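Lin0431 protein (Listeria innocua, PDB 3LD7) is of unknown function but is a NusG domain II-like fragment of a longer protein, built mostly of beta strands. Local coordinates at residues E21-F33 with L44-E56. Residues are numbered along the deposited sequence; the frame is centred on the assembly and turned at random.
Sequences EIPLTGHKGNEQF and LMEVDGERIRIKE
E31 and V47 exchange two backbone hydrogen bonds, E31 N to V47 O at 2.9 Å and V47 N to E31 O at 2.8 Å. F33 and M45 (selenomethionine) form the next pair. G49 N donates to G29 O at 3.0 Å, extending antiparallel pairing of 30-33 with 44-48 to the turn. That turn, type II' from D48 to R51, presents E50 to the 24-27 turn. E50 OE2 accepts from G26 N at 2.8 Å, from above the carboxylate plane. One water joins OE2 to H27 O and K28 NZ; another links OE1 to T25 OG1, itself hydrogen-bonded to V8 N. Both E50 carboxylate oxygens have partners. On the N30 and Q32 face, E46 OE1 accepts from R53 NE and NH2, a side-on salt bridge. On the other face, M45 CB sits over the F33 ring, 3.7 Å from its centroid, a CH-pi contact. F33 CG lies between backbone N and carbonyl carbon (chi1 63°), bringing the ring to M45. V47 CG2 meets I22 CD1 of strand 17-23; V47 CG1 meets L24 CD2 in the following turn, each at 3.9 Å. This is an antiparallel three-stranded meander, 30-36, 42-48 and 51-57, within the NusG domain II-like fold.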
loop_
_atom_site.group_PDB
_atom_site.type_symbol
_atom_site.label_atom_id
_atom_site.label_comp_id
_atom_site.label_asym_id
_atom_site.label_seq_id
_atom_site.Cartn_x
_atom_site.Cartn_y
_atom_site.Cartn_z
ATOM N N GLU A 21 5.080 8.487 0.150
ATOM C CA GLU A 21 6.178 7.744 -0.481
ATOM C C GLU A 21 7.034 7.231 0.661
ATOM O O GLU A 21 7.540 8.026 1.459
ATOM C CB GLU A 21 6.976 8.612 -1.479
ATOM C CG GLU A 21 6.044 9.251 -2.521
ATOM C CD GLU A 21 6.737 9.805 -3.777
ATOM O OE1 GLU A 21 7.968 9.680 -3.907
ATOM O OE2 GLU A 21 6.030 10.365 -4.662
ATOM N N ILE A 22 7.151 5.909 0.771
ATOM C CA ILE A 22 7.740 5.291 1.943
ATOM C C ILE A 22 8.927 4.416 1.571
ATOM O O ILE A 22 8.771 3.331 1.003
ATOM C CB ILE A 22 6.727 4.406 2.720
ATOM C CG1 ILE A 22 5.477 5.199 3.129
ATOM C CG2 ILE A 22 7.435 3.807 3.946
ATOM C CD1 ILE A 22 4.435 4.333 3.869
ATOM N N PRO A 23 10.133 4.881 1.875
ATOM C CA PRO A 23 11.322 4.057 1.628
ATOM C C PRO A 23 11.272 2.842 2.547
ATOM O O PRO A 23 11.145 3.012 3.765
ATOM C CB PRO A 23 12.482 4.990 2.010
ATOM C CG PRO A 23 11.926 6.341 1.844
ATOM C CD PRO A 23 10.482 6.254 2.250
ATOM N N LEU A 24 11.328 1.639 1.973
ATOM C CA LEU A 24 11.099 0.428 2.743
ATOM C C LEU A 24 12.406 -0.139 3.220
ATOM O O LEU A 24 12.445 -0.814 4.239
ATOM C CB LEU A 24 10.393 -0.650 1.913
ATOM C CG LEU A 24 8.961 -0.313 1.505
ATOM C CD1 LEU A 24 8.423 -1.388 0.580
ATOM C CD2 LEU A 24 8.074 -0.114 2.728
ATOM N N THR A 25 13.472 0.132 2.478
ATOM C CA THR A 25 14.730 -0.517 2.769
ATOM C C THR A 25 15.370 0.098 4.021
ATOM O O THR A 25 15.699 1.288 4.057
ATOM C CB THR A 25 15.661 -0.474 1.548
ATOM O OG1 THR A 25 14.939 -0.947 0.389
ATOM C CG2 THR A 25 16.871 -1.346 1.795
ATOM N N GLY A 26 15.531 -0.728 5.050
ATOM C CA GLY A 26 15.994 -0.270 6.344
ATOM C C GLY A 26 14.873 0.089 7.300
ATOM O O GLY A 26 15.117 0.423 8.468
ATOM N N HIS A 27 13.632 0.023 6.830
ATOM C CA HIS A 27 12.519 0.285 7.727
ATOM C C HIS A 27 12.311 -0.850 8.726
ATOM O O HIS A 27 12.326 -2.025 8.360
ATOM C CB HIS A 27 11.222 0.568 6.966
ATOM C CG HIS A 27 10.053 0.752 7.873
ATOM N ND1 HIS A 27 9.795 1.925 8.555
ATOM C CD2 HIS A 27 9.134 -0.139 8.300
ATOM C CE1 HIS A 27 8.724 1.760 9.314
ATOM N NE2 HIS A 27 8.302 0.516 9.167
ATOM N N LYS A 28 12.180 -0.499 10.008
ATOM C CA LYS A 28 11.886 -1.504 11.028
ATOM C C LYS A 28 10.776 -1.020 11.930
ATOM O O LYS A 28 10.678 0.176 12.226
ATOM C CB LYS A 28 13.136 -1.794 11.861
ATOM C CG LYS A 28 14.257 -2.416 11.027
ATOM C CD LYS A 28 15.416 -2.903 11.879
ATOM C CE LYS A 28 16.311 -3.840 11.094
ATOM N NZ LYS A 28 16.898 -3.144 9.925
ATOM N N GLY A 29 9.959 -1.955 12.402
ATOM C CA GLY A 29 8.799 -1.621 13.187
ATOM C C GLY A 29 7.548 -1.724 12.332
ATOM O O GLY A 29 7.591 -2.131 11.165
ATOM N N ASN A 30 6.429 -1.361 12.932
ATOM C CA ASN A 30 5.131 -1.480 12.292
ATOM C C ASN A 30 4.453 -0.128 12.286
ATOM O O ASN A 30 4.387 0.562 13.318
ATOM C CB ASN A 30 4.291 -2.516 13.055
ATOM C CG ASN A 30 3.031 -2.914 12.308
ATOM O OD1 ASN A 30 2.997 -3.948 11.619
ATOM N ND2 ASN A 30 1.991 -2.100 12.438
ATOM N N GLU A 31 3.963 0.257 11.122
ATOM C CA GLU A 31 3.205 1.477 11.002
ATOM C C GLU A 31 1.924 1.168 10.276
ATOM O O GLU A 31 1.936 0.454 9.263
ATOM C CB GLU A 31 3.989 2.511 10.182
ATOM C CG GLU A 31 3.262 3.834 10.102
ATOM C CD GLU A 31 3.459 4.604 8.807
ATOM O OE1 GLU A 31 4.508 4.458 8.132
ATOM O OE2 GLU A 31 2.534 5.383 8.484
ATOM N N GLN A 32 0.819 1.712 10.777
ATOM C CA GLN A 32 -0.444 1.586 10.081
ATOM C C GLN A 32 -1.034 2.953 9.828
ATOM O O GLN A 32 -0.963 3.847 10.683
ATOM C CB GLN A 32 -1.406 0.706 10.861
ATOM C CG GLN A 32 -0.901 -0.736 10.917
ATOM C CD GLN A 32 -1.698 -1.640 11.827
ATOM O OE1 GLN A 32 -2.899 -1.445 12.024
ATOM N NE2 GLN A 32 -1.023 -2.644 12.402
ATOM N N PHE A 33 -1.627 3.124 8.653
ATOM C CA PHE A 33 -2.348 4.368 8.384
ATOM C C PHE A 33 -3.569 4.050 7.548
ATOM O O PHE A 33 -3.562 3.071 6.797
ATOM C CB PHE A 33 -1.442 5.460 7.753
ATOM C CG PHE A 33 -0.877 5.108 6.396
ATOM C CD1 PHE A 33 0.275 4.353 6.272
ATOM C CD2 PHE A 33 -1.524 5.536 5.233
ATOM C CE1 PHE A 33 0.801 4.042 4.997
ATOM C CE2 PHE A 33 -1.011 5.226 3.982
ATOM C CZ PHE A 33 0.153 4.467 3.864
ATOM N N LEU A 44 -6.950 0.158 5.322
ATOM C CA LEU A 44 -5.967 0.191 6.399
ATOM C C LEU A 44 -4.661 -0.356 5.858
ATOM O O LEU A 44 -4.557 -1.546 5.539
ATOM C CB LEU A 44 -6.454 -0.638 7.571
ATOM C CG LEU A 44 -5.562 -0.669 8.810
ATOM C CD1 LEU A 44 -5.235 0.732 9.320
ATOM C CD2 LEU A 44 -6.257 -1.485 9.864
HETATM N N MSE A 45 -3.688 0.539 5.688
HETATM C CA MSE A 45 -2.381 0.190 5.159
HETATM C C MSE A 45 -1.457 -0.186 6.294
HETATM O O MSE A 45 -1.532 0.397 7.378
HETATM C CB MSE A 45 -1.785 1.412 4.438
HETATM C CG MSE A 45 -2.736 2.029 3.408
HETATM SE SE MSE A 45 -3.405 0.795 2.067
HETATM C CE MSE A 45 -1.669 0.063 1.463
ATOM N N GLU A 46 -0.559 -1.127 6.028
ATOM C CA GLU A 46 0.368 -1.590 7.046
ATOM C C GLU A 46 1.735 -1.749 6.433
ATOM O O GLU A 46 1.898 -2.426 5.416
ATOM C CB GLU A 46 -0.102 -2.931 7.645
ATOM C CG GLU A 46 0.800 -3.428 8.764
ATOM C CD GLU A 46 0.350 -4.772 9.331
ATOM O OE1 GLU A 46 -0.609 -5.363 8.786
ATOM O OE2 GLU A 46 0.943 -5.230 10.328
ATOM N N VAL A 47 2.728 -1.137 7.073
ATOM C CA VAL A 47 4.113 -1.365 6.729
ATOM C C VAL A 47 4.736 -2.073 7.912
ATOM O O VAL A 47 4.658 -1.598 9.037
ATOM C CB VAL A 47 4.841 -0.037 6.448
ATOM C CG1 VAL A 47 6.305 -0.287 6.158
ATOM C CG2 VAL A 47 4.167 0.659 5.258
ATOM N N ASP A 48 5.303 -3.244 7.670
ATOM C CA ASP A 48 5.947 -3.998 8.726
ATOM C C ASP A 48 7.325 -4.376 8.232
ATOM O O ASP A 48 7.456 -5.121 7.260
ATOM C CB ASP A 48 5.127 -5.249 9.062
ATOM C CG ASP A 48 5.654 -5.967 10.283
ATOM O OD1 ASP A 48 5.376 -5.519 11.415
ATOM O OD2 ASP A 48 6.344 -6.985 10.106
ATOM N N GLY A 49 8.370 -3.857 8.879
ATOM C CA GLY A 49 9.700 -4.050 8.351
ATOM C C GLY A 49 9.739 -3.492 6.949
ATOM O O GLY A 49 9.329 -2.339 6.721
ATOM N N GLU A 50 10.235 -4.299 6.006
ATOM C CA GLU A 50 10.421 -3.820 4.631
ATOM C C GLU A 50 9.286 -4.215 3.707
ATOM O O GLU A 50 9.456 -4.218 2.492
ATOM C CB GLU A 50 11.771 -4.290 4.078
ATOM C CG GLU A 50 12.886 -3.940 5.046
ATOM C CD GLU A 50 14.287 -4.029 4.465
ATOM O OE1 GLU A 50 14.471 -4.611 3.360
ATOM O OE2 GLU A 50 15.217 -3.522 5.149
ATOM N N ARG A 51 8.142 -4.587 4.279
ATOM C CA ARG A 51 6.996 -5.050 3.478
ATOM C C ARG A 51 5.782 -4.162 3.697
ATOM O O ARG A 51 5.624 -3.525 4.766
ATOM C CB ARG A 51 6.590 -6.483 3.881
ATOM C CG ARG A 51 7.654 -7.533 3.890
ATOM C CD ARG A 51 7.039 -8.871 4.361
ATOM N NE ARG A 51 6.558 -8.787 5.747
ATOM C CZ ARG A 51 5.802 -9.708 6.342
ATOM N NH1 ARG A 51 5.428 -10.791 5.679
ATOM N NH2 ARG A 51 5.417 -9.541 7.607
ATOM N N ILE A 52 4.900 -4.128 2.709
ATOM C CA ILE A 52 3.678 -3.349 2.824
ATOM C C ILE A 52 2.482 -4.174 2.354
ATOM O O ILE A 52 2.617 -5.021 1.463
ATOM C CB ILE A 52 3.795 -2.030 2.019
ATOM C CG1 ILE A 52 2.585 -1.121 2.264
ATOM C CG2 ILE A 52 4.059 -2.306 0.532
ATOM C CD1 ILE A 52 2.760 0.278 1.660
ATOM N N ARG A 53 1.322 -3.942 2.959
ATOM C CA ARG A 53 0.086 -4.563 2.485
ATOM C C ARG A 53 -1.097 -3.689 2.804
ATOM O O ARG A 53 -1.002 -2.765 3.626
ATOM C CB ARG A 53 -0.158 -5.925 3.152
ATOM C CG ARG A 53 -0.514 -5.850 4.640
ATOM C CD ARG A 53 -0.868 -7.214 5.214
ATOM N NE ARG A 53 -1.009 -7.159 6.660
ATOM C CZ ARG A 53 -1.180 -8.226 7.431
ATOM N NH1 ARG A 53 -1.295 -9.443 6.888
ATOM N NH2 ARG A 53 -1.237 -8.075 8.744
ATOM N N ILE A 54 -2.225 -4.000 2.169
ATOM C CA ILE A 54 -3.504 -3.549 2.694
ATOM C C ILE A 54 -3.916 -4.577 3.734
ATOM O O ILE A 54 -4.185 -5.740 3.409
ATOM C CB ILE A 54 -4.595 -3.421 1.646
ATOM C CG1 ILE A 54 -4.169 -2.498 0.490
ATOM C CG2 ILE A 54 -5.895 -2.929 2.316
ATOM C CD1 ILE A 54 -5.142 -2.585 -0.712
ATOM N N LYS A 55 -3.916 -4.168 5.002
ATOM C CA LYS A 55 -4.250 -5.093 6.073
ATOM C C LYS A 55 -5.728 -5.449 6.049
ATOM O O LYS A 55 -6.111 -6.625 6.225
ATOM C CB LYS A 55 -3.877 -4.493 7.437
ATOM C CG LYS A 55 -4.230 -5.406 8.608
ATOM C CD LYS A 55 -3.717 -4.863 9.925
ATOM C CE LYS A 55 -4.030 -5.845 11.066
ATOM N NZ LYS A 55 -3.465 -5.413 12.362
ATOM N N GLU A 56 -6.559 -4.447 5.808
ATOM C CA GLU A 56 -7.993 -4.645 5.872
ATOM C C GLU A 56 -8.650 -3.510 5.132
ATOM O O GLU A 56 -8.139 -2.388 5.116
ATOM C CB GLU A 56 -8.415 -4.666 7.345
ATOM C CG GLU A 56 -9.874 -4.601 7.628
ATOM C CD GLU A 56 -10.121 -4.144 9.061
ATOM O OE1 GLU A 56 -9.451 -4.654 9.980
ATOM O OE2 GLU A 56 -10.951 -3.244 9.263
HETATM O O HOH W 1 13.860 -3.378 0.917
HETATM O O HOH W 2 14.688 -3.392 7.852
#